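Local coordinates for hypothetical conserved protein (Geobacillus kaustophilus, PDB 2YXY) that is of unknown function but belongs to the DUF1811 family, joining an antiparallel helical hairpin to a small four-stranded, probably SH3-like antiparallel sheet, at residues A[28-33]-A[44-49]; A[49-54]-A[101-106]; A[66-71]-A[105-110]; A[76-81]-A[90-95]. All blocks are in the same frame, centred on the assembly; numbering follows the deposited sequence.

Interaction 1. Residues A[28-33]-A[44-49]; sequences EKARKA and VYERKI
Lys29 lays its aliphatic chain over one face of the Tyr45 ring where the two arms of an antiparallel helical hairpin, helices 16-36 and 39-54, run side by side. The segment axes come within 9.3 Å and their directions differ by 157°. Tyr45 has CG anti to its carbonyl carbon (chi1 -68°), which swings the ring across the gap and under the lysine. CB of Lys29 stands 3.7 Å from the ring centroid, 13° off the normal, a CH-pi contact, and the two side chains cross at about a right angle. Beyond CG the lysine is extended, so CD passes on over the ring, 3.6 Å from Tyr45 CE2. A long chain with a terminal ammonium suits this rim: its methylenes cover the aromatic face while NZ gives a proton to a water that lies in the ring plane and is also hydrogen-bonded to Tyr45 OH. Alanines suit the inner line because they let the helices approach. Ala33 CB comes to the ring edge, and Ala30 CB meets Tyr45 CB at 3.9 Å and the end of Ile49 more loosely. Glu46, bent at its second torsion, folds its carboxylate back toward the first helix. Leu26 and Tyr42 extend the same packing along the hairpin. At this margin OE2 of Glu46 rests 3.6 Å from Ala30 CB, a van der Waals contact against a methyl group.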
loop_
_atom_site.group_PDB
_atom_site.type_symbol
_atom_site.label_atom_id
_atom_site.label_comp_id
_atom_site.label_asym_id
_atom_site.label_seq_id
_atom_site.Cartn_x
_atom_site.Cartn_y
_atom_site.Cartn_z
ATOM N N GLU A 28 8.371 13.660 2.372
ATOM C CA GLU A 28 8.585 15.029 2.829
ATOM C C GLU A 28 7.293 15.870 2.696
ATOM O O GLU A 28 6.983 16.684 3.560
ATOM C CB GLU A 28 9.761 15.667 2.064
ATOM C CG GLU A 28 9.995 17.151 2.399
ATOM C CD GLU A 28 10.448 17.392 3.845
ATOM O OE1 GLU A 28 10.385 18.562 4.287
ATOM O OE2 GLU A 28 10.877 16.438 4.536
ATOM N N LYS A 29 6.540 15.678 1.623
ATOM C CA LYS A 29 5.282 16.392 1.480
ATOM C C LYS A 29 4.281 15.871 2.531
ATOM O O LYS A 29 3.521 16.641 3.117
ATOM C CB LYS A 29 4.690 16.172 0.085
ATOM C CG LYS A 29 5.434 16.872 -1.043
ATOM C CD LYS A 29 4.801 16.458 -2.363
ATOM C CE LYS A 29 5.374 17.257 -3.534
ATOM N NZ LYS A 29 4.646 16.858 -4.786
ATOM N N ALA A 30 4.255 14.561 2.749
ATOM C CA ALA A 30 3.345 14.000 3.749
ATOM C C ALA A 30 3.655 14.629 5.115
ATOM O O ALA A 30 2.744 14.969 5.872
ATOM C CB ALA A 30 3.498 12.446 3.828
ATOM N N ARG A 31 4.947 14.789 5.407
ATOM C CA ARG A 31 5.408 15.364 6.671
ATOM C C ARG A 31 4.924 16.808 6.865
ATOM O O ARG A 31 4.453 17.186 7.959
ATOM C CB ARG A 31 6.941 15.302 6.724
ATOM C CG ARG A 31 7.551 15.632 8.083
ATOM C CD ARG A 31 9.076 15.722 8.013
ATOM N NE ARG A 31 9.560 16.861 7.222
ATOM C CZ ARG A 31 9.358 18.141 7.534
ATOM N NH1 ARG A 31 9.845 19.109 6.758
ATOM N NH2 ARG A 31 8.664 18.456 8.621
ATOM N N LYS A 32 5.043 17.624 5.817
ATOM C CA LYS A 32 4.572 18.999 5.904
ATOM C C LYS A 32 3.045 19.053 5.992
ATOM O O LYS A 32 2.485 19.886 6.707
ATOM C CB LYS A 32 5.030 19.807 4.684
ATOM C CG LYS A 32 6.533 19.908 4.571
ATOM C CD LYS A 32 6.955 20.627 3.308
ATOM C CE LYS A 32 8.470 20.760 3.255
ATOM N NZ LYS A 32 8.902 21.448 2.001
ATOM N N ALA A 33 2.366 18.174 5.254
ATOM C CA ALA A 33 0.910 18.162 5.296
ATOM C C ALA A 33 0.454 17.861 6.727
ATOM O O ALA A 33 -0.511 18.450 7.234
ATOM C CB ALA A 33 0.359 17.112 4.313
ATOM N N VAL A 44 -3.671 11.339 0.946
ATOM C CA VAL A 44 -3.399 11.154 -0.477
ATOM C C VAL A 44 -1.918 10.798 -0.637
ATOM O O VAL A 44 -1.584 9.894 -1.387
ATOM C CB VAL A 44 -3.692 12.453 -1.302
ATOM C CG1 VAL A 44 -2.937 12.421 -2.643
ATOM C CG2 VAL A 44 -5.194 12.583 -1.566
ATOM N N TYR A 45 -1.021 11.484 0.086
ATOM C CA TYR A 45 0.407 11.175 -0.043
ATOM C C TYR A 45 0.715 9.781 0.498
ATOM O O TYR A 45 1.544 9.067 -0.067
ATOM C CB TYR A 45 1.294 12.230 0.653
ATOM C CG TYR A 45 1.283 13.600 -0.008
ATOM C CD1 TYR A 45 0.955 14.748 0.727
ATOM C CD2 TYR A 45 1.588 13.750 -1.377
ATOM C CE1 TYR A 45 0.930 16.020 0.122
ATOM C CE2 TYR A 45 1.555 15.012 -1.999
ATOM C CZ TYR A 45 1.228 16.138 -1.238
ATOM O OH TYR A 45 1.195 17.376 -1.831
ATOM N N GLU A 46 0.033 9.376 1.568
ATOM C CA GLU A 46 0.261 8.048 2.138
ATOM C C GLU A 46 -0.191 6.950 1.172
ATOM O O GLU A 46 0.404 5.888 1.144
ATOM C CB GLU A 46 -0.459 7.880 3.499
ATOM C CG GLU A 46 0.231 8.590 4.675
ATOM C CD GLU A 46 1.715 8.212 4.848
ATOM O OE1 GLU A 46 2.053 7.008 4.857
ATOM O OE2 GLU A 46 2.557 9.131 4.983
ATOM N N ARG A 47 -1.259 7.186 0.415
ATOM C CA ARG A 47 -1.695 6.191 -0.573
ATOM C C ARG A 47 -0.647 6.042 -1.665
ATOM O O ARG A 47 -0.345 4.929 -2.097
ATOM C CB ARG A 47 -2.997 6.612 -1.252
ATOM C CG ARG A 47 -4.240 6.387 -0.436
ATOM C CD ARG A 47 -5.435 6.930 -1.192
ATOM N NE ARG A 47 -6.694 6.444 -0.655
ATOM C CZ ARG A 47 -7.206 5.251 -0.932
ATOM N NH1 ARG A 47 -8.364 4.880 -0.396
ATOM N NH2 ARG A 47 -6.567 4.439 -1.764
ATOM N N LYS A 48 -0.111 7.168 -2.139
ATOM C CA LYS A 48 0.902 7.130 -3.189
ATOM C C LYS A 48 2.147 6.410 -2.711
ATOM O O LYS A 48 2.781 5.671 -3.472
ATOM C CB LYS A 48 1.274 8.555 -3.640
ATOM C CG LYS A 48 0.138 9.225 -4.414
ATOM C CD LYS A 48 0.541 10.606 -4.940
ATOM C CE LYS A 48 -0.587 11.216 -5.761
ATOM N NZ LYS A 48 -0.098 12.388 -6.551
ATOM N N ILE A 49 2.503 6.637 -1.446
ATOM C CA ILE A 49 3.671 5.990 -0.847
ATOM C C ILE A 49 3.439 4.483 -0.805
ATOM O O ILE A 49 4.306 3.712 -1.173
ATOM C CB ILE A 49 3.928 6.542 0.606
ATOM C CG1 ILE A 49 4.538 7.954 0.508
ATOM C CG2 ILE A 49 4.871 5.601 1.401
ATOM C CD1 ILE A 49 4.683 8.690 1.894
HETATM O O HOH W 1 1.895 17.351 -4.725
#

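Interaction 2. Residues A[49-54]-A[101-106]; sequences IAMAKA and ALPISL
Ser105 turns its OG between its own backbone N and carbonyl carbon (chi1 53°), which aims the hydroxyl at Ala50 O, while Ile104, with CG1 in the same crowded position (chi1 57°), swings its CD1 branch toward Ala54. Here the last turns of helix 39-54 rest on the end of strand 100-103 and the 3-10 turn that follows, so the helical hairpin is joined to the edge of the antiparallel sheet. Ser105 OG donates to Ala50 O at 2.6 Å. The same carbonyl accepts the helical bond from Ala54 N, and the two donors reach it from opposite faces of its plane; the hydroxyl stands above that plane, 37° out of it. A serine suits the place because it is small enough to sit against the helix, its CB lying 3.8 Å from Lys53 CB, and still carries a donor. Ala50 and Ala54 are equally apt, since their single methyls let the turn come close. Pro103 presents its ring to the helix: Met51, bent at chi2 and chi3, crosses it at about a right angle with SD 3.7 Å from Pro103 CG. Met51 also touches Phe87 and Val86. Ile104 also packs on Leu57 and Phe62 in the loops. At the last residue of the 3-10 turn, Leu106 CD2 lies 4.1 Å from Ala50 CB.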
loop_
_atom_site.group_PDB
_atom_site.type_symbol
_atom_site.label_atom_id
_atom_site.label_comp_id
_atom_site.label_asym_id
_atom_site.label_seq_id
_atom_site.Cartn_x
_atom_site.Cartn_y
_atom_site.Cartn_z
ATOM N N ILE A 49 2.503 6.637 -1.446
ATOM C CA ILE A 49 3.671 5.990 -0.847
ATOM C C ILE A 49 3.439 4.483 -0.805
ATOM O O ILE A 49 4.306 3.712 -1.173
ATOM C CB ILE A 49 3.928 6.542 0.606
ATOM C CG1 ILE A 49 4.538 7.954 0.508
ATOM C CG2 ILE A 49 4.871 5.601 1.401
ATOM C CD1 ILE A 49 4.683 8.690 1.894
ATOM N N ALA A 50 2.260 4.077 -0.345
ATOM C CA ALA A 50 1.933 2.657 -0.278
ATOM C C ALA A 50 2.066 2.033 -1.678
ATOM O O ALA A 50 2.589 0.916 -1.837
ATOM C CB ALA A 50 0.492 2.474 0.243
ATOM N N MET A 51 1.582 2.745 -2.691
ATOM C CA MET A 51 1.656 2.221 -4.054
ATOM C C MET A 51 3.089 2.099 -4.514
ATOM O O MET A 51 3.463 1.079 -5.077
ATOM C CB MET A 51 0.870 3.105 -5.027
ATOM C CG MET A 51 -0.622 2.920 -4.934
ATOM S SD MET A 51 -1.139 1.193 -5.157
ATOM C CE MET A 51 -0.553 0.839 -6.771
ATOM N N ALA A 52 3.896 3.133 -4.288
ATOM C CA ALA A 52 5.278 3.041 -4.705
ATOM C C ALA A 52 5.973 1.879 -3.967
ATOM O O ALA A 52 6.776 1.161 -4.561
ATOM C CB ALA A 52 6.005 4.355 -4.446
ATOM N N LYS A 53 5.673 1.698 -2.680
ATOM C CA LYS A 53 6.280 0.601 -1.926
ATOM C C LYS A 53 5.902 -0.772 -2.494
ATOM O O LYS A 53 6.742 -1.660 -2.566
ATOM C CB LYS A 53 5.872 0.672 -0.450
ATOM C CG LYS A 53 6.602 1.769 0.341
ATOM C CD LYS A 53 6.126 1.764 1.806
ATOM C CE LYS A 53 6.925 2.727 2.655
ATOM N NZ LYS A 53 6.203 2.948 3.962
ATOM N N ALA A 54 4.655 -0.914 -2.931
ATOM C CA ALA A 54 4.165 -2.162 -3.479
ATOM C C ALA A 54 4.982 -2.648 -4.673
ATOM O O ALA A 54 5.134 -3.856 -4.874
ATOM C CB ALA A 54 2.711 -2.009 -3.893
ATOM N N ALA A 101 -9.596 -3.958 -3.026
ATOM C CA ALA A 101 -8.248 -4.137 -3.577
ATOM C C ALA A 101 -7.250 -3.386 -2.698
ATOM O O ALA A 101 -7.354 -2.177 -2.508
ATOM C CB ALA A 101 -8.185 -3.613 -5.014
ATOM N N LEU A 102 -6.269 -4.106 -2.177
ATOM C CA LEU A 102 -5.285 -3.507 -1.293
ATOM C C LEU A 102 -3.886 -3.715 -1.845
ATOM O O LEU A 102 -3.568 -4.809 -2.305
ATOM C CB LEU A 102 -5.394 -4.157 0.087
ATOM C CG LEU A 102 -5.354 -3.303 1.355
ATOM C CD1 LEU A 102 -6.407 -2.196 1.280
ATOM C CD2 LEU A 102 -5.608 -4.195 2.567
ATOM N N PRO A 103 -3.037 -2.665 -1.820
ATOM C CA PRO A 103 -1.661 -2.813 -2.332
ATOM C C PRO A 103 -0.977 -3.830 -1.424
ATOM O O PRO A 103 -1.213 -3.816 -0.196
ATOM C CB PRO A 103 -1.046 -1.407 -2.164
ATOM C CG PRO A 103 -2.231 -0.473 -2.063
ATOM C CD PRO A 103 -3.271 -1.305 -1.288
ATOM N N ILE A 104 -0.135 -4.692 -1.995
ATOM C CA ILE A 104 0.535 -5.717 -1.189
ATOM C C ILE A 104 1.435 -5.127 -0.100
ATOM O O ILE A 104 1.766 -5.797 0.890
ATOM C CB ILE A 104 1.347 -6.721 -2.084
ATOM C CG1 ILE A 104 2.386 -5.992 -2.962
ATOM C CG2 ILE A 104 0.378 -7.473 -2.986
ATOM C CD1 ILE A 104 3.246 -6.973 -3.810
ATOM N N SER A 105 1.805 -3.859 -0.259
ATOM C CA SER A 105 2.639 -3.197 0.740
ATOM C C SER A 105 1.871 -2.989 2.065
ATOM O O SER A 105 2.471 -2.653 3.086
ATOM C CB SER A 105 3.112 -1.842 0.199
ATOM O OG SER A 105 1.997 -1.082 -0.250
ATOM N N LEU A 106 0.549 -3.167 2.048
ATOM C CA LEU A 106 -0.236 -3.000 3.271
ATOM C C LEU A 106 -0.534 -4.336 4.009
ATOM O O LEU A 106 -1.331 -4.354 4.939
ATOM C CB LEU A 106 -1.547 -2.238 2.963
ATOM C CG LEU A 106 -1.353 -0.788 2.426
ATOM C CD1 LEU A 106 -2.686 -0.073 2.338
ATOM C CD2 LEU A 106 -0.425 0.013 3.355
#

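Interaction 3. Residues A[66-71]-A[105-110]; sequences EIYEIE and SLLRKP
Arg108 and Glu69 join main chain to main chain through a nearly straight hydrogen bond, Arg108 N to Glu69 O at 2.8 Å (175°). A second bond, Glu71 N to Leu106 O, is as short but more bent (147°), and together they flank the single beta bridge of Ile70 with Leu107. The Arg108 side chain, extended from CG to NE, then runs between two glutamates. Glu69 OE1 lies over one face of the guanidinium, 3.1 Å from Arg108 NH1, so this salt bridge rests on charge alone; Glu71 OE1 forms a second salt bridge, with a weak hydrogen bond from Arg108 NE at 3.2 Å. A long cation suits this rim, its methylenes lying on Glu69 CB while its head probably offsets the charge of both acids. A methionine in its place would probably leave the two carboxylates without their shared counter-charge. Further in, Tyr68 CB touches Leu107 CB at 4.0 Å, and Arg108 O approaches the edge of the tyrosine ring, whose OH bonds to His63 N. Strand 67-70 pairs along its other side with strand 76-84, while Leu107 turns inward onto Phe62 and Ala88, and the 3-10 turn before it leads back to helix 39-54.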
loop_
_atom_site.group_PDB
_atom_site.type_symbol
_atom_site.label_atom_id
_atom_site.label_comp_id
_atom_site.label_asym_id
_atom_site.label_seq_id
_atom_site.Cartn_x
_atom_site.Cartn_y
_atom_site.Cartn_z
ATOM N N GLU A 66 -4.883 -17.016 2.194
ATOM C CA GLU A 66 -4.122 -16.578 3.357
ATOM C C GLU A 66 -4.727 -15.308 3.971
ATOM O O GLU A 66 -5.426 -14.539 3.299
ATOM C CB GLU A 66 -2.670 -16.328 2.971
ATOM C CG GLU A 66 -1.691 -17.351 3.509
ATOM C CD GLU A 66 -2.021 -18.768 3.082
ATOM O OE1 GLU A 66 -3.019 -19.331 3.586
ATOM O OE2 GLU A 66 -1.277 -19.322 2.242
ATOM N N ILE A 67 -4.451 -15.102 5.252
ATOM C CA ILE A 67 -4.962 -13.960 5.997
ATOM C C ILE A 67 -3.752 -13.200 6.534
ATOM O O ILE A 67 -2.814 -13.812 7.074
ATOM C CB ILE A 67 -5.824 -14.437 7.189
ATOM C CG1 ILE A 67 -6.853 -15.458 6.699
ATOM C CG2 ILE A 67 -6.527 -13.250 7.854
ATOM C CD1 ILE A 67 -7.461 -16.290 7.806
ATOM N N TYR A 68 -3.751 -11.876 6.390
ATOM C CA TYR A 68 -2.605 -11.115 6.887
ATOM C C TYR A 68 -2.951 -9.913 7.762
ATOM O O TYR A 68 -4.023 -9.336 7.641
ATOM C CB TYR A 68 -1.746 -10.594 5.715
ATOM C CG TYR A 68 -1.364 -11.628 4.680
ATOM C CD1 TYR A 68 -2.276 -12.048 3.716
ATOM C CD2 TYR A 68 -0.103 -12.208 4.687
ATOM C CE1 TYR A 68 -1.942 -13.018 2.791
ATOM C CE2 TYR A 68 0.247 -13.184 3.765
ATOM C CZ TYR A 68 -0.677 -13.588 2.819
ATOM O OH TYR A 68 -0.340 -14.577 1.917
ATOM N N GLU A 69 -2.019 -9.541 8.636
ATOM C CA GLU A 69 -2.191 -8.345 9.444
ATOM C C GLU A 69 -2.094 -7.192 8.446
ATOM O O GLU A 69 -1.316 -7.254 7.481
ATOM C CB GLU A 69 -1.042 -8.150 10.424
ATOM C CG GLU A 69 -1.020 -9.053 11.610
ATOM C CD GLU A 69 -0.318 -8.394 12.777
ATOM O OE1 GLU A 69 -0.860 -7.385 13.291
ATOM O OE2 GLU A 69 0.769 -8.874 13.164
ATOM N N ILE A 70 -2.860 -6.139 8.688
ATOM C CA ILE A 70 -2.844 -4.975 7.816
ATOM C C ILE A 70 -1.878 -3.933 8.358
ATOM O O ILE A 70 -2.082 -3.400 9.448
ATOM C CB ILE A 70 -4.241 -4.369 7.708
ATOM C CG1 ILE A 70 -5.192 -5.421 7.119
ATOM C CG2 ILE A 70 -4.192 -3.064 6.874
ATOM C CD1 ILE A 70 -6.673 -5.014 7.108
ATOM N N GLU A 71 -0.827 -3.663 7.587
ATOM C CA GLU A 71 0.209 -2.691 7.938
ATOM C C GLU A 71 -0.408 -1.356 8.320
ATOM O O GLU A 71 -1.309 -0.876 7.650
ATOM C CB GLU A 71 1.153 -2.481 6.753
ATOM C CG GLU A 71 2.491 -1.844 7.112
ATOM C CD GLU A 71 3.475 -2.856 7.661
ATOM O OE1 GLU A 71 3.170 -3.473 8.699
ATOM O OE2 GLU A 71 4.550 -3.043 7.049
ATOM N N SER A 105 1.805 -3.859 -0.259
ATOM C CA SER A 105 2.639 -3.197 0.740
ATOM C C SER A 105 1.871 -2.989 2.065
ATOM O O SER A 105 2.471 -2.653 3.086
ATOM C CB SER A 105 3.112 -1.842 0.199
ATOM O OG SER A 105 1.997 -1.082 -0.250
ATOM N N LEU A 106 0.549 -3.167 2.048
ATOM C CA LEU A 106 -0.236 -3.000 3.271
ATOM C C LEU A 106 -0.534 -4.336 4.009
ATOM O O LEU A 106 -1.331 -4.354 4.939
ATOM C CB LEU A 106 -1.547 -2.238 2.963
ATOM C CG LEU A 106 -1.353 -0.788 2.426
ATOM C CD1 LEU A 106 -2.686 -0.073 2.338
ATOM C CD2 LEU A 106 -0.425 0.013 3.355
ATOM N N LEU A 107 0.114 -5.429 3.591
ATOM C CA LEU A 107 -0.065 -6.752 4.204
ATOM C C LEU A 107 1.238 -7.168 4.888
ATOM O O LEU A 107 2.276 -7.267 4.239
ATOM C CB LEU A 107 -0.425 -7.794 3.140
ATOM C CG LEU A 107 -1.638 -7.498 2.253
ATOM C CD1 LEU A 107 -1.775 -8.605 1.216
ATOM C CD2 LEU A 107 -2.905 -7.374 3.097
ATOM N N ARG A 108 1.199 -7.394 6.196
ATOM C CA ARG A 108 2.414 -7.761 6.899
ATOM C C ARG A 108 2.995 -9.047 6.365
ATOM O O ARG A 108 2.373 -10.109 6.458
ATOM C CB ARG A 108 2.161 -7.845 8.401
ATOM C CG ARG A 108 1.879 -6.471 8.965
ATOM C CD ARG A 108 1.946 -6.385 10.472
ATOM N NE ARG A 108 1.536 -5.047 10.888
ATOM C CZ ARG A 108 1.397 -4.652 12.148
ATOM N NH1 ARG A 108 1.638 -5.496 13.143
ATOM N NH2 ARG A 108 1.006 -3.410 12.408
ATOM N N LYS A 109 4.182 -8.907 5.770
ATOM C CA LYS A 109 4.940 -9.993 5.153
ATOM C C LYS A 109 4.865 -11.241 6.026
ATOM O O LYS A 109 4.942 -11.149 7.252
ATOM C CB LYS A 109 6.403 -9.549 4.964
ATOM C CG LYS A 109 7.284 -10.479 4.138
ATOM C CD LYS A 109 7.029 -10.367 2.632
ATOM C CE LYS A 109 7.460 -9.009 2.062
ATOM N NZ LYS A 109 6.454 -7.921 2.264
ATOM N N PRO A 110 4.714 -12.423 5.399
ATOM C CA PRO A 110 4.617 -13.734 6.054
ATOM C C PRO A 110 4.942 -13.784 7.551
ATOM O O PRO A 110 6.059 -14.221 7.905
ATOM C CB PRO A 110 5.546 -14.586 5.206
ATOM C CG PRO A 110 5.155 -14.119 3.812
ATOM C CD PRO A 110 4.970 -12.597 3.953
#

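Interaction 4. Residues A[76-81]-A[90-95]; sequences EYFKVR and GWRLKG
Phe78 packs its ring against the backbone of Gly90 and Trp91, the close-packed part of this contact. With CG anti to the backbone N (chi1 -170°), the ring leans across the neighbouring strand, Trp91 N over one face and 3.3 Å from Phe78 CE2. Gly90 makes this possible: a side chain there would run into Lys79 O and the phenyl ring, and Gly90 CA instead sits 3.1 Å from Lys79 O in a CA-H...O contact. The ring also packs on Leu102 and Leu107. Replacing Phe78 with an alanine is likely to open a gap beside Gly90 and strip these leucines of the ring. These residues lie in the antiparallel beta hairpin of strands 76-84 and 87-92, where Lys79 and Trp91 form a hydrogen-bonded pair: Lys79 N to Trp91 O is 2.9 Å and almost straight (177°), and Trp91 N returns a bond to Lys79 O. The face carrying those two residues is more open to solvent. Trp91 and Lys79 lie side by side, Lys79 CB 3.6 Å from Trp91 NE1, and Arg81 crosses the indole obliquely on its way to Glu99. Toward Lys94 the strands part: Leu93 N still bonds Tyr77 O at 3.0 Å, but a water links that oxygen to Lys94 N. Polar, flexible chains suit this exposed end, where Lys94 NZ reaches Glu76 OE1 in a salt bridge of 3.6 Å.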
loop_
_atom_site.group_PDB
_atom_site.type_symbol
_atom_site.label_atom_id
_atom_site.label_comp_id
_atom_site.label_asym_id
_atom_site.label_seq_id
_atom_site.Cartn_x
_atom_site.Cartn_y
_atom_site.Cartn_z
ATOM N N GLU A 76 -5.879 -5.780 13.003
ATOM C CA GLU A 76 -6.798 -5.948 11.880
ATOM C C GLU A 76 -6.184 -6.901 10.858
ATOM O O GLU A 76 -4.963 -6.919 10.669
ATOM C CB GLU A 76 -7.113 -4.593 11.276
ATOM C CG GLU A 76 -7.537 -3.620 12.340
ATOM C CD GLU A 76 -8.225 -2.419 11.775
ATOM O OE1 GLU A 76 -9.194 -2.620 11.011
ATOM O OE2 GLU A 76 -7.804 -1.285 12.097
ATOM N N TYR A 77 -7.026 -7.711 10.218
ATOM C CA TYR A 77 -6.538 -8.702 9.262
ATOM C C TYR A 77 -7.274 -8.675 7.950
ATOM O O TYR A 77 -8.440 -8.275 7.878
ATOM C CB TYR A 77 -6.599 -10.124 9.868
ATOM C CG TYR A 77 -5.574 -10.356 10.959
ATOM C CD1 TYR A 77 -5.756 -9.832 12.246
ATOM C CD2 TYR A 77 -4.377 -11.018 10.682
ATOM C CE1 TYR A 77 -4.774 -9.954 13.219
ATOM C CE2 TYR A 77 -3.392 -11.145 11.644
ATOM C CZ TYR A 77 -3.588 -10.610 12.912
ATOM O OH TYR A 77 -2.579 -10.722 13.858
ATOM N N PHE A 78 -6.586 -9.134 6.911
ATOM C CA PHE A 78 -7.152 -9.148 5.569
ATOM C C PHE A 78 -7.069 -10.560 5.006
ATOM O O PHE A 78 -6.029 -11.210 5.067
ATOM C CB PHE A 78 -6.352 -8.170 4.683
ATOM C CG PHE A 78 -6.958 -7.912 3.336
ATOM C CD1 PHE A 78 -6.396 -8.468 2.192
ATOM C CD2 PHE A 78 -8.061 -7.067 3.202
ATOM C CE1 PHE A 78 -6.899 -8.177 0.937
ATOM C CE2 PHE A 78 -8.586 -6.763 1.941
ATOM C CZ PHE A 78 -8.000 -7.324 0.800
ATOM N N LYS A 79 -8.169 -11.025 4.441
ATOM C CA LYS A 79 -8.211 -12.358 3.878
ATOM C C LYS A 79 -8.090 -12.219 2.370
ATOM O O LYS A 79 -8.953 -11.639 1.729
ATOM C CB LYS A 79 -9.534 -13.018 4.238
ATOM C CG LYS A 79 -9.437 -14.512 4.390
ATOM C CD LYS A 79 -9.033 -15.187 3.116
ATOM C CE LYS A 79 -9.139 -16.692 3.302
ATOM N NZ LYS A 79 -10.468 -17.061 3.872
ATOM N N VAL A 80 -7.023 -12.764 1.805
ATOM C CA VAL A 80 -6.806 -12.646 0.373
ATOM C C VAL A 80 -7.607 -13.626 -0.485
ATOM O O VAL A 80 -7.528 -14.839 -0.313
ATOM C CB VAL A 80 -5.327 -12.834 0.032
ATOM C CG1 VAL A 80 -5.136 -12.726 -1.477
ATOM C CG2 VAL A 80 -4.479 -11.813 0.798
ATOM N N ARG A 81 -8.377 -13.084 -1.415
ATOM C CA ARG A 81 -9.150 -13.900 -2.320
ATOM C C ARG A 81 -8.216 -14.164 -3.492
ATOM O O ARG A 81 -7.996 -15.311 -3.875
ATOM C CB ARG A 81 -10.407 -13.148 -2.776
ATOM C CG ARG A 81 -11.185 -13.847 -3.889
ATOM C CD ARG A 81 -12.299 -12.952 -4.437
ATOM N NE ARG A 81 -12.695 -13.369 -5.781
ATOM C CZ ARG A 81 -13.457 -12.655 -6.603
ATOM N NH1 ARG A 81 -13.928 -11.471 -6.234
ATOM N NH2 ARG A 81 -13.738 -13.119 -7.811
ATOM N N GLY A 90 -9.516 -8.935 -1.624
ATOM C CA GLY A 90 -9.997 -9.741 -0.517
ATOM C C GLY A 90 -10.874 -8.889 0.372
ATOM O O GLY A 90 -11.523 -7.959 -0.105
ATOM N N TRP A 91 -10.889 -9.177 1.666
ATOM C CA TRP A 91 -11.724 -8.407 2.579
ATOM C C TRP A 91 -11.189 -8.389 4.000
ATOM O O TRP A 91 -10.516 -9.330 4.435
ATOM C CB TRP A 91 -13.150 -8.971 2.554
ATOM C CG TRP A 91 -13.173 -10.465 2.433
ATOM C CD1 TRP A 91 -12.775 -11.367 3.377
ATOM C CD2 TRP A 91 -13.516 -11.230 1.268
ATOM N NE1 TRP A 91 -12.839 -12.645 2.872
ATOM C CE2 TRP A 91 -13.293 -12.592 1.579
ATOM C CE3 TRP A 91 -13.993 -10.899 -0.013
ATOM C CZ2 TRP A 91 -13.522 -13.625 0.656
ATOM C CZ3 TRP A 91 -14.222 -11.929 -0.933
ATOM C CH2 TRP A 91 -13.987 -13.274 -0.590
ATOM N N ARG A 92 -11.477 -7.304 4.717
ATOM C CA ARG A 92 -11.043 -7.168 6.102
ATOM C C ARG A 92 -11.982 -7.999 6.961
ATOM O O ARG A 92 -13.192 -7.929 6.794
ATOM C CB ARG A 92 -11.115 -5.707 6.548
ATOM C CG ARG A 92 -10.204 -4.772 5.766
ATOM C CD ARG A 92 -10.642 -3.316 5.949
ATOM N NE ARG A 92 -9.836 -2.372 5.172
ATOM C CZ ARG A 92 -8.746 -1.755 5.627
ATOM N NH1 ARG A 92 -8.081 -0.910 4.844
ATOM N NH2 ARG A 92 -8.328 -1.968 6.866
ATOM N N LEU A 93 -11.432 -8.779 7.882
ATOM C CA LEU A 93 -12.270 -9.604 8.741
ATOM C C LEU A 93 -13.180 -8.780 9.664
ATOM O O LEU A 93 -14.397 -8.988 9.688
ATOM C CB LEU A 93 -11.394 -10.552 9.559
ATOM C CG LEU A 93 -10.515 -11.453 8.680
ATOM C CD1 LEU A 93 -9.699 -12.396 9.545
ATOM C CD2 LEU A 93 -11.395 -12.240 7.708
ATOM N N LYS A 94 -12.602 -7.833 10.399
ATOM C CA LYS A 94 -13.378 -7.012 11.322
ATOM C C LYS A 94 -14.349 -6.050 10.660
ATOM O O LYS A 94 -15.051 -5.311 11.348
ATOM C CB LYS A 94 -12.455 -6.220 12.248
ATOM C CG LYS A 94 -11.789 -7.053 13.330
ATOM C CD LYS A 94 -11.642 -6.277 14.646
ATOM C CE LYS A 94 -10.736 -5.058 14.515
ATOM N NZ LYS A 94 -11.278 -4.027 13.577
ATOM N N GLY A 95 -14.401 -6.053 9.336
ATOM C CA GLY A 95 -15.315 -5.150 8.659
ATOM C C GLY A 95 -16.407 -5.871 7.897
ATOM O O GLY A 95 -16.754 -7.010 8.216
HETATM O O HOH W 2 -9.786 -6.814 9.640
#

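Overall arrangement
The four contacts lead from the helical hairpin into the sheet. Interactions 1 and 2 follow each other along helix 39-54, share Ile49 and have centres 14 Å apart; the centre of interaction 2 lies about 2 Å from the centre of the chain, where helices and sheet meet. Interaction 3 shares Ser105 and Leu106 with it and adds the earlier strand 67-70, and interaction 4 falls within the sequence that interaction 3 spans, with centres 10 Å apart. Strands 67-70 and 76-84 are neighbours, and Leu102 packs on both Leu107 and Phe78. Interactions 1 and 4, 25 Å apart between centres, lie on opposite sides of the chain's centre, consistent with interaction 2 linking the helical hairpin to the sheet.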